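Local coordinates for ABC transporter substrate-binding protein (Staphylococcus aureus subsp. aureus NCTC 8325, PDB 3UN6) that probably serves as the ligand-binding component of an ABC-type import system and carries bound zinc, at residues A[82-95]-A[218-230]. Sequence-based numbering, arbitrary orientation.
With ZN (zinc ion), chain B.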
loop_
_atom_site.group_PDB
_atom_site.type_symbol
_atom_site.label_atom_id
_atom_site.label_comp_id
_atom_site.label_asym_id
_atom_site.label_seq_id
_atom_site.Cartn_x
_atom_site.Cartn_y
_atom_site.Cartn_z
ATOM N N LEU A 82 -7.498 -13.690 -1.999
ATOM C CA LEU A 82 -7.047 -13.879 -0.627
ATOM C C LEU A 82 -8.108 -14.622 0.199
ATOM O O LEU A 82 -7.797 -15.610 0.875
ATOM C CB LEU A 82 -6.741 -12.545 0.049
ATOM C CG LEU A 82 -6.113 -12.627 1.452
ATOM C CD1 LEU A 82 -4.755 -13.336 1.449
ATOM C CD2 LEU A 82 -5.989 -11.226 2.069
ATOM N N ASN A 83 -9.342 -14.149 0.137
ATOM C CA ASN A 83 -10.463 -14.753 0.891
ATOM C C ASN A 83 -10.886 -16.158 0.421
ATOM O O ASN A 83 -11.405 -16.964 1.207
ATOM C CB ASN A 83 -11.680 -13.815 0.854
ATOM C CG ASN A 83 -11.427 -12.496 1.560
ATOM O OD1 ASN A 83 -10.624 -12.411 2.498
ATOM N ND2 ASN A 83 -12.120 -11.451 1.114
ATOM N N SER A 84 -10.681 -16.453 -0.852
ATOM C CA SER A 84 -11.006 -17.765 -1.379
ATOM C C SER A 84 -9.822 -18.728 -1.223
ATOM O O SER A 84 -9.931 -19.898 -1.562
ATOM C CB SER A 84 -11.448 -17.682 -2.841
ATOM O OG SER A 84 -10.409 -17.191 -3.667
ATOM N N GLY A 85 -8.692 -18.252 -0.702
ATOM C CA GLY A 85 -7.521 -19.133 -0.522
ATOM C C GLY A 85 -6.717 -19.470 -1.786
ATOM O O GLY A 85 -5.869 -20.361 -1.763
ATOM N N ARG A 86 -6.952 -18.763 -2.881
ATOM C CA ARG A 86 -6.178 -19.011 -4.092
ATOM C C ARG A 86 -4.750 -18.431 -3.963
ATOM O O ARG A 86 -3.849 -18.821 -4.707
ATOM C CB ARG A 86 -6.921 -18.531 -5.325
ATOM C CG ARG A 86 -8.117 -19.415 -5.602
ATOM C CD ARG A 86 -8.937 -18.936 -6.768
ATOM N NE ARG A 86 -10.184 -19.697 -6.919
ATOM C CZ ARG A 86 -10.289 -20.897 -7.491
ATOM N NH1 ARG A 86 -9.217 -21.535 -7.945
ATOM N NH2 ARG A 86 -11.482 -21.474 -7.589
ATOM N N ILE A 87 -4.579 -17.503 -3.016
ATOM C CA ILE A 87 -3.274 -17.020 -2.602
ATOM C C ILE A 87 -3.224 -17.211 -1.082
ATOM O O ILE A 87 -4.253 -17.264 -0.410
ATOM C CB ILE A 87 -2.940 -15.559 -3.013
ATOM C CG1 ILE A 87 -3.941 -14.561 -2.416
ATOM C CG2 ILE A 87 -2.886 -15.429 -4.539
ATOM C CD1 ILE A 87 -3.727 -13.123 -2.887
ATOM N N ASP A 88 -2.017 -17.386 -0.570
ATOM C CA ASP A 88 -1.756 -17.641 0.849
ATOM C C ASP A 88 -1.588 -16.365 1.685
ATOM O O ASP A 88 -1.614 -16.402 2.916
ATOM C CB ASP A 88 -0.458 -18.448 0.933
ATOM C CG ASP A 88 -0.568 -19.780 0.244
ATOM O OD1 ASP A 88 -1.403 -20.607 0.709
ATOM O OD2 ASP A 88 0.181 -20.017 -0.747
ATOM N N GLY A 89 -1.340 -15.259 1.003
ATOM C CA GLY A 89 -1.143 -13.972 1.643
ATOM C C GLY A 89 -1.079 -12.888 0.589
ATOM O O GLY A 89 -1.317 -13.137 -0.610
ATOM N N ALA A 90 -0.742 -11.679 1.015
ATOM C CA ALA A 90 -0.736 -10.557 0.102
ATOM C C ALA A 90 -0.213 -9.277 0.725
ATOM O O ALA A 90 -0.234 -9.127 1.944
ATOM C CB ALA A 90 -2.173 -10.301 -0.362
ATOM N N SER A 91 0.295 -8.378 -0.124
ATOM C CA SER A 91 0.611 -7.000 0.301
ATOM C C SER A 91 -0.685 -6.262 -0.035
ATOM O O SER A 91 -1.123 -6.291 -1.183
ATOM C CB SER A 91 1.794 -6.414 -0.476
ATOM O OG SER A 91 2.113 -5.127 0.012
ATOM N N THR A 92 -1.312 -5.625 0.950
ATOM C CA THR A 92 -2.639 -5.036 0.743
ATOM C C THR A 92 -2.924 -3.813 1.599
ATOM O O THR A 92 -2.252 -3.560 2.603
ATOM C CB THR A 92 -3.753 -6.133 0.993
ATOM O OG1 THR A 92 -5.050 -5.666 0.567
ATOM C CG2 THR A 92 -3.817 -6.522 2.454
ATOM N N LEU A 93 -3.917 -3.041 1.184
ATOM C CA LEU A 93 -4.347 -1.864 1.935
ATOM C C LEU A 93 -4.726 -2.318 3.363
ATOM O O LEU A 93 -5.481 -3.289 3.540
ATOM C CB LEU A 93 -5.560 -1.221 1.280
ATOM C CG LEU A 93 -5.384 -0.796 -0.180
ATOM C CD1 LEU A 93 -6.726 -0.291 -0.684
ATOM C CD2 LEU A 93 -4.266 0.252 -0.329
ATOM N N ILE A 94 -4.204 -1.619 4.371
ATOM C CA ILE A 94 -4.437 -2.028 5.756
ATOM C C ILE A 94 -5.905 -1.905 6.165
ATOM O O ILE A 94 -6.404 -2.742 6.913
ATOM C CB ILE A 94 -3.449 -1.307 6.762
ATOM C CG1 ILE A 94 -3.526 -1.958 8.147
ATOM C CG2 ILE A 94 -3.697 0.213 6.818
ATOM C CD1 ILE A 94 -2.629 -1.282 9.223
ATOM N N GLU A 95 -6.613 -0.891 5.641
ATOM C CA GLU A 95 -8.009 -0.668 6.015
ATOM C C GLU A 95 -8.883 -1.733 5.410
ATOM O O GLU A 95 -9.820 -2.181 6.038
ATOM C CB GLU A 95 -8.530 0.731 5.597
ATOM C CG GLU A 95 -7.849 1.953 6.309
ATOM C CD GLU A 95 -6.502 2.386 5.705
ATOM O OE1 GLU A 95 -6.022 1.752 4.729
ATOM O OE2 GLU A 95 -5.925 3.391 6.192
ATOM N N ALA A 218 1.737 7.741 7.760
ATOM C CA ALA A 218 0.486 7.027 7.819
ATOM C C ALA A 218 0.711 5.637 7.243
ATOM O O ALA A 218 1.269 5.486 6.164
ATOM C CB ALA A 218 -0.585 7.760 7.003
ATOM N N TYR A 219 0.294 4.603 7.952
ATOM C CA TYR A 219 0.439 3.280 7.402
ATOM C C TYR A 219 -0.504 3.144 6.199
ATOM O O TYR A 219 -1.606 3.727 6.180
ATOM C CB TYR A 219 0.138 2.203 8.443
ATOM C CG TYR A 219 1.114 2.081 9.587
ATOM C CD1 TYR A 219 2.395 2.648 9.531
ATOM C CD2 TYR A 219 0.802 1.283 10.681
ATOM C CE1 TYR A 219 3.297 2.482 10.582
ATOM C CE2 TYR A 219 1.698 1.093 11.717
ATOM C CZ TYR A 219 2.942 1.697 11.668
ATOM O OH TYR A 219 3.820 1.508 12.702
ATOM N N CYS A 220 -0.050 2.410 5.180
ATOM C CA CYS A 220 -0.861 2.154 3.997
ATOM C C CYS A 220 -0.996 0.649 3.727
ATOM O O CYS A 220 -2.018 0.066 4.005
ATOM C CB CYS A 220 -0.307 2.891 2.782
ATOM S SG CYS A 220 -1.402 2.770 1.327
ATOM N N CYS A 221 0.023 0.025 3.173
ATOM C CA CYS A 221 -0.050 -1.392 2.890
ATOM C C CYS A 221 0.686 -2.245 3.910
ATOM O O CYS A 221 1.737 -1.863 4.425
ATOM C CB CYS A 221 0.477 -1.698 1.494
ATOM S SG CYS A 221 -0.623 -1.148 0.133
ATOM N N VAL A 222 0.150 -3.435 4.142
ATOM C CA VAL A 222 0.736 -4.412 5.075
ATOM C C VAL A 222 0.821 -5.786 4.406
ATOM O O VAL A 222 0.070 -6.089 3.470
ATOM C CB VAL A 222 -0.154 -4.594 6.366
ATOM C CG1 VAL A 222 0.021 -3.425 7.324
ATOM C CG2 VAL A 222 -1.611 -4.820 5.985
ATOM N N LEU A 223 1.766 -6.597 4.870
ATOM C CA LEU A 223 1.852 -7.987 4.462
ATOM C C LEU A 223 0.933 -8.746 5.413
ATOM O O LEU A 223 1.127 -8.702 6.659
ATOM C CB LEU A 223 3.263 -8.527 4.609
ATOM C CG LEU A 223 3.453 -10.035 4.340
ATOM C CD1 LEU A 223 3.109 -10.383 2.930
ATOM C CD2 LEU A 223 4.907 -10.449 4.657
ATOM N N VAL A 224 -0.087 -9.385 4.842
ATOM C CA VAL A 224 -0.990 -10.220 5.601
ATOM C C VAL A 224 -0.837 -11.663 5.133
ATOM O O VAL A 224 -0.530 -11.916 3.954
ATOM C CB VAL A 224 -2.441 -9.806 5.430
ATOM C CG1 VAL A 224 -2.616 -8.348 5.856
ATOM C CG2 VAL A 224 -2.899 -9.996 3.982
ATOM N N LEU A 225 -1.032 -12.603 6.058
ATOM C CA LEU A 225 -0.969 -14.013 5.750
ATOM C C LEU A 225 -2.218 -14.648 6.224
ATOM O O LEU A 225 -2.774 -14.234 7.254
ATOM C CB LEU A 225 0.202 -14.681 6.481
ATOM C CG LEU A 225 1.589 -14.163 6.104
ATOM C CD1 LEU A 225 2.668 -14.769 6.997
ATOM C CD2 LEU A 225 1.886 -14.427 4.638
ATOM N N ARG A 226 -2.680 -15.654 5.480
ATOM C CA ARG A 226 -3.834 -16.415 5.903
ATOM C C ARG A 226 -3.462 -17.167 7.181
ATOM O O ARG A 226 -2.334 -17.622 7.338
ATOM C CB ARG A 226 -4.323 -17.367 4.792
ATOM C CG ARG A 226 -5.093 -16.676 3.657
ATOM C CD ARG A 226 -5.581 -17.666 2.586
ATOM N NE ARG A 226 -6.447 -18.724 3.122
ATOM C CZ ARG A 226 -7.770 -18.640 3.270
ATOM N NH1 ARG A 226 -8.437 -17.546 2.934
ATOM N NH2 ARG A 226 -8.435 -19.671 3.759
ATOM N N GLY A 227 -4.428 -17.290 8.088
ATOM C CA GLY A 227 -4.230 -17.919 9.394
ATOM C C GLY A 227 -3.646 -19.314 9.414
ATOM O O GLY A 227 -2.895 -19.648 10.328
ATOM N N GLU A 228 -3.970 -20.141 8.423
ATOM C CA GLU A 228 -3.443 -21.497 8.408
ATOM C C GLU A 228 -1.918 -21.545 8.252
ATOM O O GLU A 228 -1.264 -22.417 8.835
ATOM C CB GLU A 228 -4.134 -22.400 7.378
ATOM C CG GLU A 228 -3.902 -22.111 5.910
ATOM C CD GLU A 228 -4.809 -21.037 5.330
ATOM O OE1 GLU A 228 -5.561 -20.358 6.082
ATOM O OE2 GLU A 228 -4.769 -20.885 4.089
ATOM N N LEU A 229 -1.344 -20.623 7.483
ATOM C CA LEU A 229 0.107 -20.585 7.348
ATOM C C LEU A 229 0.757 -20.416 8.696
ATOM O O LEU A 229 1.740 -21.075 8.995
ATOM C CB LEU A 229 0.569 -19.463 6.441
ATOM C CG LEU A 229 0.626 -19.783 4.953
ATOM C CD1 LEU A 229 -0.757 -20.160 4.390
ATOM C CD2 LEU A 229 1.251 -18.575 4.225
ATOM N N LEU A 230 0.195 -19.533 9.516
ATOM C CA LEU A 230 0.726 -19.279 10.853
ATOM C C LEU A 230 0.499 -20.458 11.778
ATOM O O LEU A 230 1.360 -20.787 12.595
ATOM C CB LEU A 230 0.088 -18.026 11.468
ATOM C CG LEU A 230 0.258 -16.743 10.655
ATOM C CD1 LEU A 230 -0.260 -15.533 11.419
ATOM C CD2 LEU A 230 1.716 -16.547 10.296
HETATM ZN ZN ZN B . -0.497 1.114 -0.143
HETATM O O HOH W 1 -4.436 2.035 2.480
HETATM O O HOH W 2 -1.738 1.525 -2.143
#
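Two consecutive cysteines, C220 and C221, grip one zinc ion where strand 221-225 begins, beside L93. C220 SG lies 2.4 Å from the zinc and C221 SG 2.3 Å; H46 ND1 and a water complete the four ligands. The two sulfurs reach the same metal by different torsions: SG of C220 is anti to its backbone N (chi1 -173°), whereas in C221 it lies beside the N (chi1 -72°). L93 sets CD2 against the site, 3.9 Å from C221 SG. Just past it, I94 N, in the first turn of helix 94-102, donates to C220 O at 2.8 Å, tying the cysteine backbone to the helix start. From there strands 89-93 and 221-225 run antiparallel: A90 exchanges a pair of backbone hydrogen bonds with V224, and T92 another with V222. They are neighbours in the mixed five-stranded sheet of one lobe of a periplasmic-binding-protein fold, and 221-225 runs opposite to both its neighbours, 89-93 and 108-110. On one face V222 CG1 packs on I94 CD1, while V224 CG2 touches L82 CD2 and T92 CG2. At the far end R226, its chain kinked at chi3 (58°), curls over the Schellman turn at G85, whose CA sits over one guanidinium face. R226 NH1 donates to L82 O at 2.9 Å, an oxygen that also accepts from G85 N, while R226 NE meets the syn lone pair of E228 OE2 in a salt bridge.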